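Long-range contacts in telomerase reverse transcriptase (Candida tropicalis MYA-3404, PDB 6ZD1), which probably extends chromosome ends by reverse transcription, adding telomeric DNA repeats copied from a template within the telomerase RNA: residues 339-344 against 532-537; 345-350 against 460-465; 41-46 against 93-98; 51-56 against 87-92. One frame throughout, in Å; residues are numbered along the deposited sequence.

Contact 1 of 4, residues 339-344 against 532-537; sequences DMKECY and FVNHEK
The aliphatic chain of Lys341 lies across the side chain of Asn534 at about a right angle, its CG 3.5 Å from Asn534 CB. A bend at chi3 (-62°) then carries Lys341 CE to 3.5 Å from the carbonyl O of Val533. On the other flank Asp339 crosses Asn534 obliquely. Its CG is wedged between its own backbone N and carbonyl carbon (chi1 62°), and OD1 rests 3.3 Å from Asn534 CB and also meets CB of Lys537. Asp339 OD2 takes a weak, long bond from ND2 of Asn534, 3.4 Å, across planes turned 41° apart. The backbones do the firmer work: Asn534 N donates to Asp339 O at 2.8 Å, and Lys341 N donates to Phe532 O equally closely. These bonds flank Met340 and Val533, which form a single antiparallel, non-hydrogen-bonded pair with Met340 SE 4.2 Å from Val533 CG2. One water extends the link, donating a hydrogen bond to Lys341 O and accepting one from Phe532 N. Met340 also packs on Tyr477 and Phe504, while Asp339 touches Asp503 of strand 503-508. Sequence and position fit motif A at the end of a central strand in the reverse transcriptase palm.

Contact 2 of 4, residues 345-350 against 460-465; sequences DRLNQN and QGVFQG
Gln460 OE1 is held by two backbone N-H groups, one from each segment. Gln349 N reaches it at 3.0 Å from above the carbonyl plane, and Gly461 N, also 3.0 Å from OE1, approaches in that plane on a lone pair. A bend at chi2 (65°) folds the Gln460 chain back so that its amide can serve both donors. Gln349 adds a second bond of its own: beyond CG its chain is extended (chi2 176°), running past Gln460 in the opposite direction, and NE2 donates to Gly461 O at 2.7 Å, close to both amide planes. Gly461 passes close to the turn between two helices, its CA making CA-H...O contacts of 3.2 Å with Asp345 O and with Leu347 O. Leu347 O also lies only 3.0 Å from Gln460 OE1, two acceptors whose mutual repulsion the donors on OE1 would be expected to ease. Leu347 CD2 and Val462 CG2, side by side at 4.1 Å, make the apolar part of the contact, also touched by Leu352. Asn348, at the N-cap of helix 349-359, bonds Ala351 N through OD1, while Asp345 turns to Tyr212 and Arg458. The loop 460-465, leading to helix 469-484, probably enters motif B of the reverse transcriptase palm. Gln460 therefore satisfies a first-turn N-H of helix 349-359, and the two bonds, one through each glutamine side chain, fix that helix start to the loop.

Contact 3 of 4, residues 41-46 against 93-98; sequences VSRIIS and LLPLDA
Charge pairing joins the outer part of this contact. Arg43 and Asp97 come from opposite directions, and the guanidinium presents its end to the carboxylate: NH1 and NH2 both bond to OD2, on its syn lone pair and in the guanidinium plane, with NH2 at 2.8 Å from OD2 and NH1 at 3.0 Å from it. A weaker bond runs from NH2 to Asp97 OD1. The two planes are 34° apart. Bends at chi2 and chi3 bring the arginine round, and Pro95 CG lies obliquely against it, 3.3 Å from NH2. NH1 also bonds to Asn39 OD1. Apolar packing fills the inner part. Ile44 CD1 presses on Leu94 CG at 3.7 Å and meets Ala98 CB at 4.3 Å, while its CG2 branch, anti to the backbone N, lies 3.9 Å from Leu93 CD1. The backbones meet through a CA-H...O contact, Ile44 CA to Leu93 O, 3.5 Å; that carbonyl also accepts Asn47 ND2. Tyr163 of helix 158-179 covers both Ile44 and Leu94. Helix 36-50 is thus packed on the turn that ends helix 79-93, an arrangement in keeping with the helical telomerase RNA-binding domain.

Contact 4 of 4, residues 51-56 against 87-92; sequences CRYDLI and LIIMGK
Ile89 CD1 forms the tight centre of this contact, meeting Ile56 CD1 at 3.5 Å and Tyr53 CD1 at 3.7 Å. The Ile89 chain bends at chi2 (-81°), turning its terminal methyl so that it touches both. Its other branch, CG2, lies in the plane of the tyrosine ring and touches the edge at CE1, 3.7 Å away, so both methyls approach the rim of Tyr53. One face of the ring carries Cys51 SG from its own segment, 3.8 Å above the plane and offset toward the rim. The phenol is further fixed at its far end, where OH bonds to Asp48. Ile175 of helix 158-179 backs Ile89 on the side of the core. Toward solvent the fit is looser. Lys92 slides past Ile56 in the opposite direction, and the contact is made by its methylene CD, 4.0 Å from Ile56 CD1 and 4.0 Å from Cys51 SG. Ile88 adds a marginal touch, its CG2 4.3 Å from Ile56 CD1. Helix 53-60 thereby rests its first turn on helix 79-93, with Ile56 directed at the side chains of Ile88, Ile89 and Lys92. Since all these meetings are between carbon or sulfur atoms, with the tyrosine hydroxyl and lysine amine taking no part, the two helices are joined here by apolar packing, while the Tyr53 hydroxyl turns to Asp48.

Overall arrangement
From the N terminus, helix 36-50 opens contact 3, and the turn at 51-52 and the start of helix 53-60 open contact 4. Helix 79-93 closes contact 4, and the loop after it closes contact 3, so contact 4 is nested inside contact 3; the two meet where Leu93 packs on Tyr53. Later, strand 334-339 leads into contact 1 and helix 343-346 into contact 2. Contact 2 closes at 460-465 and contact 1 only at 532-537, a second nest, joined by a probable hydrogen bond from Val462 to Tyr344. The two nests lie in series: one binds the N-terminal helices together, the other the reverse transcriptase region. The centres of contacts 1 and 3 are about 56 Å apart.

Contact 1 of 4, residues 339-344 against 532-537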
loop_
_atom_site.group_PDB
_atom_site.type_symbol
_atom_site.label_atom_id
_atom_site.label_comp_id
_atom_site.label_asym_id
_atom_site.label_seq_id
_atom_site.Cartn_x
_atom_site.Cartn_y
_atom_site.Cartn_z
ATOM N N ASP A 339 -5.815 -21.925 -5.034
ATOM C CA ASP A 339 -6.158 -20.512 -5.096
ATOM C C ASP A 339 -7.235 -20.264 -6.147
ATOM O O ASP A 339 -7.554 -21.130 -6.966
ATOM C CB ASP A 339 -4.920 -19.654 -5.392
ATOM C CG ASP A 339 -4.287 -19.972 -6.737
ATOM O OD1 ASP A 339 -4.183 -21.166 -7.092
ATOM O OD2 ASP A 339 -3.889 -19.020 -7.440
HETATM N N MSE A 340 -7.785 -19.052 -6.120
HETATM C CA MSE A 340 -8.848 -18.664 -7.042
HETATM C C MSE A 340 -8.335 -17.802 -8.193
HETATM O O MSE A 340 -7.461 -16.948 -8.010
HETATM C CB MSE A 340 -9.962 -17.930 -6.292
HETATM C CG MSE A 340 -10.622 -18.763 -5.197
HETATM SE SE MSE A 340 -11.260 -20.490 -5.845
HETATM C CE MSE A 340 -12.082 -21.167 -4.212
ATOM N N LYS A 341 -8.883 -18.049 -9.382
ATOM C CA LYS A 341 -8.543 -17.290 -10.582
ATOM C C LYS A 341 -9.362 -16.007 -10.615
ATOM O O LYS A 341 -10.590 -16.056 -10.755
ATOM C CB LYS A 341 -8.814 -18.120 -11.834
ATOM C CG LYS A 341 -7.763 -19.160 -12.168
ATOM C CD LYS A 341 -8.141 -19.942 -13.421
ATOM C CE LYS A 341 -9.446 -20.702 -13.227
ATOM N NZ LYS A 341 -9.772 -21.577 -14.386
ATOM N N GLU A 342 -8.685 -14.865 -10.508
ATOM C CA GLU A 342 -9.289 -13.542 -10.693
ATOM C C GLU A 342 -10.552 -13.374 -9.844
ATOM O O GLU A 342 -11.643 -13.100 -10.350
ATOM C CB GLU A 342 -9.590 -13.288 -12.174
ATOM C CG GLU A 342 -8.412 -13.511 -13.116
ATOM C CD GLU A 342 -7.190 -12.691 -12.739
ATOM O OE1 GLU A 342 -6.257 -13.259 -12.133
ATOM O OE2 GLU A 342 -7.165 -11.478 -13.043
ATOM N N CYS A 343 -10.382 -13.549 -8.530
ATOM C CA CYS A 343 -11.527 -13.577 -7.621
ATOM C C CYS A 343 -12.352 -12.294 -7.693
ATOM O O CYS A 343 -13.578 -12.334 -7.541
ATOM C CB CYS A 343 -11.059 -13.832 -6.190
ATOM S SG CYS A 343 -10.146 -12.479 -5.456
ATOM N N TYR A 344 -11.703 -11.142 -7.902
ATOM C CA TYR A 344 -12.451 -9.889 -7.998
ATOM C C TYR A 344 -13.180 -9.765 -9.332
ATOM O O TYR A 344 -14.340 -9.334 -9.372
ATOM C CB TYR A 344 -11.524 -8.690 -7.800
ATOM C CG TYR A 344 -11.093 -8.475 -6.372
ATOM C CD1 TYR A 344 -9.777 -8.693 -5.984
ATOM C CD2 TYR A 344 -12.002 -8.058 -5.409
ATOM C CE1 TYR A 344 -9.380 -8.501 -4.677
ATOM C CE2 TYR A 344 -11.614 -7.862 -4.100
ATOM C CZ TYR A 344 -10.301 -8.085 -3.739
ATOM O OH TYR A 344 -9.911 -7.891 -2.432
ATOM N N PHE A 532 -13.434 -19.706 -9.096
ATOM C CA PHE A 532 -12.926 -20.669 -10.066
ATOM C C PHE A 532 -11.536 -21.103 -9.627
ATOM O O PHE A 532 -10.614 -20.280 -9.576
ATOM C CB PHE A 532 -12.876 -20.068 -11.473
ATOM C CG PHE A 532 -14.227 -19.766 -12.057
ATOM C CD1 PHE A 532 -14.821 -18.527 -11.866
ATOM C CD2 PHE A 532 -14.898 -20.714 -12.813
ATOM C CE1 PHE A 532 -16.060 -18.244 -12.411
ATOM C CE2 PHE A 532 -16.140 -20.435 -13.361
ATOM C CZ PHE A 532 -16.721 -19.204 -13.157
ATOM N N VAL A 533 -11.389 -22.392 -9.316
ATOM C CA VAL A 533 -10.130 -22.914 -8.793
ATOM C C VAL A 533 -9.055 -22.855 -9.868
ATOM O O VAL A 533 -9.247 -23.328 -10.996
ATOM C CB VAL A 533 -10.310 -24.349 -8.279
ATOM C CG1 VAL A 533 -8.993 -24.878 -7.704
ATOM C CG2 VAL A 533 -11.412 -24.402 -7.239
ATOM N N ASN A 534 -7.903 -22.292 -9.512
ATOM C CA ASN A 534 -6.741 -22.253 -10.396
ATOM C C ASN A 534 -6.053 -23.613 -10.315
ATOM O O ASN A 534 -5.131 -23.824 -9.528
ATOM C CB ASN A 534 -5.810 -21.117 -9.992
ATOM C CG ASN A 534 -4.767 -20.820 -11.041
ATOM O OD1 ASN A 534 -4.758 -21.424 -12.115
ATOM N ND2 ASN A 534 -3.883 -19.878 -10.742
ATOM N N HIS A 535 -6.512 -24.548 -11.153
ATOM C CA HIS A 535 -6.114 -25.947 -11.007
ATOM C C HIS A 535 -4.622 -26.142 -11.242
ATOM O O HIS A 535 -3.980 -26.940 -10.551
ATOM C CB HIS A 535 -6.919 -26.829 -11.959
ATOM C CG HIS A 535 -8.369 -26.932 -11.606
ATOM N ND1 HIS A 535 -9.369 -26.448 -12.423
ATOM C CD2 HIS A 535 -8.988 -27.464 -10.525
ATOM C CE1 HIS A 535 -10.542 -26.680 -11.861
ATOM N NE2 HIS A 535 -10.339 -27.293 -10.708
ATOM N N GLU A 536 -4.049 -25.430 -12.213
ATOM C CA GLU A 536 -2.632 -25.612 -12.503
ATOM C C GLU A 536 -1.741 -25.148 -11.356
ATOM O O GLU A 536 -0.575 -25.552 -11.294
ATOM C CB GLU A 536 -2.253 -24.871 -13.785
ATOM C CG GLU A 536 -2.436 -23.365 -13.708
ATOM C CD GLU A 536 -1.992 -22.661 -14.973
ATOM O OE1 GLU A 536 -1.315 -23.304 -15.806
ATOM O OE2 GLU A 536 -2.320 -21.466 -15.136
ATOM N N LYS A 537 -2.255 -24.318 -10.453
ATOM C CA LYS A 537 -1.502 -23.905 -9.276
ATOM C C LYS A 537 -1.800 -24.753 -8.045
ATOM O O LYS A 537 -1.174 -24.543 -7.002
ATOM C CB LYS A 537 -1.776 -22.429 -8.971
ATOM C CG LYS A 537 -1.075 -21.468 -9.919
ATOM C CD LYS A 537 0.423 -21.742 -9.968
ATOM C CE LYS A 537 1.166 -20.647 -10.719
ATOM N NZ LYS A 537 0.669 -20.482 -12.112
HETATM O O HOH W 1 -12.252 -17.198 -9.046
#

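Contact 2 of 4, residues 345-350 against 460-465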
loop_
_atom_site.group_PDB
_atom_site.type_symbol
_atom_site.label_atom_id
_atom_site.label_comp_id
_atom_site.label_asym_id
_atom_site.label_seq_id
_atom_site.Cartn_x
_atom_site.Cartn_y
_atom_site.Cartn_z
ATOM N N ASP A 345 -12.515 -10.117 -10.437
ATOM C CA ASP A 345 -13.167 -10.023 -11.741
ATOM C C ASP A 345 -14.302 -11.030 -11.868
ATOM O O ASP A 345 -15.344 -10.725 -12.460
ATOM C CB ASP A 345 -12.154 -10.232 -12.871
ATOM C CG ASP A 345 -11.097 -9.141 -12.930
ATOM O OD1 ASP A 345 -9.910 -9.453 -12.704
ATOM O OD2 ASP A 345 -11.454 -7.975 -13.198
ATOM N N ARG A 346 -14.121 -12.231 -11.319
ATOM C CA ARG A 346 -15.079 -13.319 -11.467
ATOM C C ARG A 346 -16.121 -13.354 -10.357
ATOM O O ARG A 346 -17.019 -14.200 -10.406
ATOM C CB ARG A 346 -14.355 -14.674 -11.522
ATOM C CG ARG A 346 -13.184 -14.768 -12.504
ATOM C CD ARG A 346 -13.525 -14.220 -13.876
ATOM N NE ARG A 346 -14.572 -14.985 -14.546
ATOM C CZ ARG A 346 -15.174 -14.594 -15.666
ATOM N NH1 ARG A 346 -14.838 -13.445 -16.238
ATOM N NH2 ARG A 346 -16.117 -15.348 -16.213
ATOM N N LEU A 347 -16.025 -12.463 -9.370
ATOM C CA LEU A 347 -16.948 -12.472 -8.240
ATOM C C LEU A 347 -18.389 -12.360 -8.724
ATOM O O LEU A 347 -18.698 -11.575 -9.624
ATOM C CB LEU A 347 -16.624 -11.319 -7.290
ATOM C CG LEU A 347 -16.954 -11.486 -5.807
ATOM C CD1 LEU A 347 -15.989 -12.469 -5.159
ATOM C CD2 LEU A 347 -16.916 -10.146 -5.089
ATOM N N ASN A 348 -19.268 -13.179 -8.147
ATOM C CA ASN A 348 -20.672 -13.206 -8.550
ATOM C C ASN A 348 -21.432 -12.126 -7.788
ATOM O O ASN A 348 -21.609 -12.224 -6.567
ATOM C CB ASN A 348 -21.274 -14.586 -8.300
ATOM C CG ASN A 348 -22.667 -14.728 -8.875
ATOM O OD1 ASN A 348 -23.643 -14.260 -8.289
ATOM N ND2 ASN A 348 -22.770 -15.382 -10.026
ATOM N N GLN A 349 -21.901 -11.105 -8.510
ATOM C CA GLN A 349 -22.566 -9.981 -7.860
ATOM C C GLN A 349 -23.835 -10.424 -7.148
ATOM O O GLN A 349 -24.123 -9.970 -6.033
ATOM C CB GLN A 349 -22.882 -8.889 -8.882
ATOM C CG GLN A 349 -21.653 -8.181 -9.425
ATOM C CD GLN A 349 -22.006 -7.173 -10.494
ATOM O OE1 GLN A 349 -23.183 -6.920 -10.754
ATOM N NE2 GLN A 349 -20.990 -6.596 -11.127
ATOM N N ASN A 350 -24.608 -11.314 -7.771
ATOM C CA ASN A 350 -25.845 -11.760 -7.143
ATOM C C ASN A 350 -25.560 -12.602 -5.904
ATOM O O ASN A 350 -26.188 -12.403 -4.857
ATOM C CB ASN A 350 -26.694 -12.529 -8.153
ATOM C CG ASN A 350 -27.326 -11.616 -9.190
ATOM O OD1 ASN A 350 -27.552 -10.434 -8.931
ATOM N ND2 ASN A 350 -27.615 -12.158 -10.367
ATOM N N GLN A 460 -19.594 -8.451 -14.988
ATOM C CA GLN A 460 -19.631 -9.288 -13.798
ATOM C C GLN A 460 -18.408 -8.957 -12.957
ATOM O O GLN A 460 -17.381 -8.522 -13.483
ATOM C CB GLN A 460 -19.665 -10.777 -14.176
ATOM C CG GLN A 460 -19.651 -11.763 -13.020
ATOM C CD GLN A 460 -20.890 -11.684 -12.149
ATOM O OE1 GLN A 460 -21.027 -10.776 -11.330
ATOM N NE2 GLN A 460 -21.796 -12.645 -12.313
ATOM N N GLY A 461 -18.531 -9.153 -11.652
ATOM C CA GLY A 461 -17.425 -8.920 -10.748
ATOM C C GLY A 461 -17.503 -7.566 -10.074
ATOM O O GLY A 461 -18.480 -6.821 -10.181
ATOM N N VAL A 462 -16.421 -7.242 -9.378
ATOM C CA VAL A 462 -16.312 -6.004 -8.621
ATOM C C VAL A 462 -14.955 -5.389 -8.919
ATOM O O VAL A 462 -13.955 -6.103 -9.054
ATOM C CB VAL A 462 -16.501 -6.245 -7.107
ATOM C CG1 VAL A 462 -16.072 -5.034 -6.299
ATOM C CG2 VAL A 462 -17.953 -6.584 -6.809
ATOM N N PHE A 463 -14.927 -4.066 -9.050
ATOM C CA PHE A 463 -13.677 -3.377 -9.324
ATOM C C PHE A 463 -12.804 -3.374 -8.083
ATOM O O PHE A 463 -13.242 -2.970 -7.002
ATOM C CB PHE A 463 -13.948 -1.944 -9.767
ATOM C CG PHE A 463 -14.140 -1.794 -11.240
ATOM C CD1 PHE A 463 -13.300 -2.443 -12.127
ATOM C CD2 PHE A 463 -15.161 -1.006 -11.740
ATOM C CE1 PHE A 463 -13.471 -2.303 -13.488
ATOM C CE2 PHE A 463 -15.337 -0.861 -13.099
ATOM C CZ PHE A 463 -14.490 -1.511 -13.975
ATOM N N GLN A 464 -11.561 -3.814 -8.239
ATOM C CA GLN A 464 -10.585 -3.656 -7.176
ATOM C C GLN A 464 -10.176 -2.192 -7.095
ATOM O O GLN A 464 -9.894 -1.559 -8.117
ATOM C CB GLN A 464 -9.374 -4.546 -7.437
ATOM C CG GLN A 464 -8.451 -4.697 -6.251
ATOM C CD GLN A 464 -7.304 -5.638 -6.541
ATOM O OE1 GLN A 464 -7.420 -6.534 -7.380
ATOM N NE2 GLN A 464 -6.182 -5.436 -5.858
ATOM N N GLY A 465 -10.153 -1.649 -5.883
ATOM C CA GLY A 465 -9.842 -0.246 -5.671
ATOM C C GLY A 465 -10.972 0.584 -5.099
ATOM O O GLY A 465 -10.732 1.735 -4.704
#

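Contact 3 of 4, residues 41-46 against 93-98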
loop_
_atom_site.group_PDB
_atom_site.type_symbol
_atom_site.label_atom_id
_atom_site.label_comp_id
_atom_site.label_asym_id
_atom_site.label_seq_id
_atom_site.Cartn_x
_atom_site.Cartn_y
_atom_site.Cartn_z
ATOM N N VAL A 41 19.217 31.500 -9.233
ATOM C CA VAL A 41 17.892 31.130 -9.722
ATOM C C VAL A 41 17.711 31.595 -11.160
ATOM O O VAL A 41 17.127 30.885 -11.989
ATOM C CB VAL A 41 16.797 31.697 -8.800
ATOM C CG1 VAL A 41 15.421 31.380 -9.359
ATOM C CG2 VAL A 41 16.940 31.135 -7.396
ATOM N N SER A 42 18.245 32.775 -11.489
ATOM C CA SER A 42 18.128 33.272 -12.854
ATOM C C SER A 42 18.899 32.390 -13.823
ATOM O O SER A 42 18.403 32.073 -14.910
ATOM C CB SER A 42 18.630 34.714 -12.938
ATOM O OG SER A 42 17.919 35.556 -12.050
ATOM N N ARG A 43 20.101 31.961 -13.438
ATOM C CA ARG A 43 20.898 31.133 -14.337
ATOM C C ARG A 43 20.315 29.734 -14.481
ATOM O O ARG A 43 20.433 29.126 -15.550
ATOM C CB ARG A 43 22.341 31.070 -13.844
ATOM C CG ARG A 43 23.127 32.336 -14.135
ATOM C CD ARG A 43 24.155 32.601 -13.058
ATOM N NE ARG A 43 25.160 31.551 -12.979
ATOM C CZ ARG A 43 25.836 31.258 -11.875
ATOM N NH1 ARG A 43 25.600 31.929 -10.757
ATOM N NH2 ARG A 43 26.740 30.290 -11.888
ATOM N N ILE A 44 19.673 29.215 -13.433
ATOM C CA ILE A 44 19.036 27.907 -13.541
ATOM C C ILE A 44 17.814 27.991 -14.445
ATOM O O ILE A 44 17.635 27.170 -15.352
ATOM C CB ILE A 44 18.672 27.369 -12.147
ATOM C CG1 ILE A 44 19.943 27.067 -11.352
ATOM C CG2 ILE A 44 17.797 26.127 -12.271
ATOM C CD1 ILE A 44 19.684 26.584 -9.947
ATOM N N ILE A 45 16.968 29.001 -14.227
ATOM C CA ILE A 45 15.783 29.174 -15.062
ATOM C C ILE A 45 16.188 29.439 -16.507
ATOM O O ILE A 45 15.539 28.964 -17.447
ATOM C CB ILE A 45 14.892 30.296 -14.495
ATOM C CG1 ILE A 45 14.303 29.867 -13.152
ATOM C CG2 ILE A 45 13.772 30.643 -15.461
ATOM C CD1 ILE A 45 13.330 30.868 -12.564
ATOM N N SER A 46 17.280 30.181 -16.709
ATOM C CA SER A 46 17.734 30.454 -18.068
ATOM C C SER A 46 18.194 29.183 -18.766
ATOM O O SER A 46 17.866 28.958 -19.937
ATOM C CB SER A 46 18.858 31.490 -18.057
ATOM O OG SER A 46 20.058 30.933 -17.548
ATOM N N LEU A 93 21.298 22.123 -15.840
ATOM C CA LEU A 93 20.464 23.115 -15.168
ATOM C C LEU A 93 21.247 23.891 -14.117
ATOM O O LEU A 93 21.066 25.106 -13.970
ATOM C CB LEU A 93 19.256 22.429 -14.528
ATOM C CG LEU A 93 17.942 22.428 -15.308
ATOM C CD1 LEU A 93 17.369 23.833 -15.347
ATOM C CD2 LEU A 93 18.138 21.895 -16.718
ATOM N N LEU A 94 22.119 23.212 -13.377
ATOM C CA LEU A 94 22.808 23.825 -12.253
ATOM C C LEU A 94 24.291 23.980 -12.556
ATOM O O LEU A 94 24.994 22.971 -12.727
ATOM C CB LEU A 94 22.605 23.000 -10.986
ATOM C CG LEU A 94 21.348 23.297 -10.162
ATOM C CD1 LEU A 94 20.067 23.005 -10.937
ATOM C CD2 LEU A 94 21.382 22.513 -8.859
ATOM N N PRO A 95 24.800 25.208 -12.645
ATOM C CA PRO A 95 26.250 25.413 -12.732
ATOM C C PRO A 95 26.951 24.923 -11.471
ATOM O O PRO A 95 26.324 24.602 -10.460
ATOM C CB PRO A 95 26.389 26.930 -12.912
ATOM C CG PRO A 95 25.103 27.497 -12.399
ATOM C CD PRO A 95 24.051 26.474 -12.695
ATOM N N LEU A 96 28.287 24.869 -11.541
ATOM C CA LEU A 96 29.061 24.236 -10.473
ATOM C C LEU A 96 28.853 24.932 -9.131
ATOM O O LEU A 96 28.791 24.271 -8.086
ATOM C CB LEU A 96 30.547 24.212 -10.834
ATOM C CG LEU A 96 31.446 23.468 -9.840
ATOM C CD1 LEU A 96 31.196 21.964 -9.889
ATOM C CD2 LEU A 96 32.911 23.781 -10.082
ATOM N N ASP A 97 28.763 26.264 -9.132
ATOM C CA ASP A 97 28.504 26.979 -7.886
ATOM C C ASP A 97 27.103 26.701 -7.353
ATOM O O ASP A 97 26.891 26.732 -6.136
ATOM C CB ASP A 97 28.718 28.481 -8.081
ATOM C CG ASP A 97 27.878 29.052 -9.205
ATOM O OD1 ASP A 97 27.465 28.278 -10.094
ATOM O OD2 ASP A 97 27.635 30.279 -9.203
ATOM N N ALA A 98 26.140 26.415 -8.237
ATOM C CA ALA A 98 24.785 26.113 -7.781
ATOM C C ALA A 98 24.752 24.858 -6.917
ATOM O O ALA A 98 23.873 24.721 -6.058
ATOM C CB ALA A 98 23.841 25.966 -8.974
#

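Contact 4 of 4, residues 51-56 against 87-92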
loop_
_atom_site.group_PDB
_atom_site.type_symbol
_atom_site.label_atom_id
_atom_site.label_comp_id
_atom_site.label_asym_id
_atom_site.label_seq_id
_atom_site.Cartn_x
_atom_site.Cartn_y
_atom_site.Cartn_z
ATOM N N CYS A 51 17.625 24.568 -22.603
ATOM C CA CYS A 51 17.993 23.158 -22.562
ATOM C C CYS A 51 17.192 22.385 -23.603
ATOM O O CYS A 51 15.963 22.491 -23.659
ATOM C CB CYS A 51 17.748 22.587 -21.165
ATOM S SG CYS A 51 18.309 20.882 -20.890
ATOM N N ARG A 52 17.891 21.625 -24.445
ATOM C CA ARG A 52 17.244 20.821 -25.482
ATOM C C ARG A 52 16.782 19.515 -24.851
ATOM O O ARG A 52 17.490 18.507 -24.857
ATOM C CB ARG A 52 18.198 20.579 -26.647
ATOM C CG ARG A 52 17.935 21.466 -27.852
ATOM C CD ARG A 52 16.546 21.202 -28.408
ATOM N NE ARG A 52 16.238 22.026 -29.573
ATOM C CZ ARG A 52 15.094 21.961 -30.245
ATOM N NH1 ARG A 52 14.148 21.109 -29.868
ATOM N NH2 ARG A 52 14.892 22.745 -31.296
ATOM N N TYR A 53 15.564 19.528 -24.308
ATOM C CA TYR A 53 15.070 18.361 -23.585
ATOM C C TYR A 53 14.780 17.208 -24.535
ATOM O O TYR A 53 15.216 16.073 -24.302
ATOM C CB TYR A 53 13.827 18.728 -22.775
ATOM C CG TYR A 53 14.133 19.558 -21.549
ATOM C CD1 TYR A 53 14.772 18.998 -20.453
ATOM C CD2 TYR A 53 13.786 20.903 -21.486
ATOM C CE1 TYR A 53 15.060 19.749 -19.329
ATOM C CE2 TYR A 53 14.069 21.661 -20.363
ATOM C CZ TYR A 53 14.707 21.079 -19.289
ATOM O OH TYR A 53 14.995 21.821 -18.166
ATOM N N ASP A 54 14.066 17.480 -25.624
ATOM C CA ASP A 54 13.661 16.413 -26.529
ATOM C C ASP A 54 14.803 15.898 -27.396
ATOM O O ASP A 54 14.611 14.912 -28.116
ATOM C CB ASP A 54 12.489 16.880 -27.393
ATOM C CG ASP A 54 11.177 16.910 -26.620
ATOM O OD1 ASP A 54 10.870 17.946 -25.990
ATOM O OD2 ASP A 54 10.463 15.884 -26.626
ATOM N N LEU A 55 15.982 16.514 -27.337
ATOM C CA LEU A 55 17.158 15.894 -27.934
ATOM C C LEU A 55 17.825 14.929 -26.962
ATOM O O LEU A 55 18.331 13.879 -27.377
ATOM C CB LEU A 55 18.156 16.962 -28.388
ATOM C CG LEU A 55 18.065 17.421 -29.846
ATOM C CD1 LEU A 55 18.392 16.270 -30.788
ATOM C CD2 LEU A 55 16.693 18.003 -30.164
ATOM N N ILE A 56 17.814 15.261 -25.667
ATOM C CA ILE A 56 18.248 14.316 -24.642
ATOM C C ILE A 56 17.334 13.099 -24.631
ATOM O O ILE A 56 17.781 11.965 -24.418
ATOM C CB ILE A 56 18.293 15.004 -23.265
ATOM C CG1 ILE A 56 19.270 16.178 -23.286
ATOM C CG2 ILE A 56 18.681 14.015 -22.180
ATOM C CD1 ILE A 56 19.302 16.954 -22.001
ATOM N N LEU A 87 20.730 13.176 -13.897
ATOM C CA LEU A 87 21.944 13.911 -13.552
ATOM C C LEU A 87 22.452 14.744 -14.723
ATOM O O LEU A 87 23.040 15.812 -14.513
ATOM C CB LEU A 87 23.029 12.945 -13.077
ATOM C CG LEU A 87 22.707 12.176 -11.793
ATOM C CD1 LEU A 87 23.896 11.334 -11.347
ATOM C CD2 LEU A 87 22.273 13.135 -10.691
ATOM N N ILE A 88 22.227 14.283 -15.954
ATOM C CA ILE A 88 22.611 15.069 -17.121
ATOM C C ILE A 88 21.781 16.345 -17.198
ATOM O O ILE A 88 22.305 17.424 -17.504
ATOM C CB ILE A 88 22.483 14.218 -18.400
ATOM C CG1 ILE A 88 23.670 13.256 -18.517
ATOM C CG2 ILE A 88 22.369 15.100 -19.637
ATOM C CD1 ILE A 88 23.598 12.334 -19.713
ATOM N N ILE A 89 20.478 16.247 -16.916
ATOM C CA ILE A 89 19.642 17.445 -16.855
ATOM C C ILE A 89 20.113 18.358 -15.728
ATOM O O ILE A 89 20.264 19.573 -15.909
ATOM C CB ILE A 89 18.160 17.066 -16.689
ATOM C CG1 ILE A 89 17.718 16.092 -17.782
ATOM C CG2 ILE A 89 17.291 18.314 -16.740
ATOM C CD1 ILE A 89 17.377 16.746 -19.080
HETATM N N MSE A 90 20.356 17.787 -14.552
HETATM C CA MSE A 90 20.773 18.565 -13.389
HETATM C C MSE A 90 22.097 19.274 -13.625
HETATM O O MSE A 90 22.279 20.415 -13.204
HETATM C CB MSE A 90 20.877 17.667 -12.151
HETATM C CG MSE A 90 19.538 17.127 -11.661
HETATM SE SE MSE A 90 18.243 18.547 -11.314
HETATM C CE MSE A 90 19.256 19.528 -9.969
ATOM N N GLY A 91 23.017 18.598 -14.315
ATOM C CA GLY A 91 24.277 19.239 -14.652
ATOM C C GLY A 91 24.081 20.441 -15.555
ATOM O O GLY A 91 24.638 21.515 -15.315
ATOM N N LYS A 92 23.269 20.278 -16.603
ATOM C CA LYS A 92 22.956 21.398 -17.486
ATOM C C LYS A 92 22.208 22.500 -16.742
ATOM O O LYS A 92 22.448 23.690 -16.978
ATOM C CB LYS A 92 22.140 20.910 -18.684
ATOM C CG LYS A 92 22.952 20.164 -19.734
ATOM C CD LYS A 92 22.043 19.541 -20.785
ATOM C CE LYS A 92 22.519 19.839 -22.204
ATOM N NZ LYS A 92 22.364 21.280 -22.571
#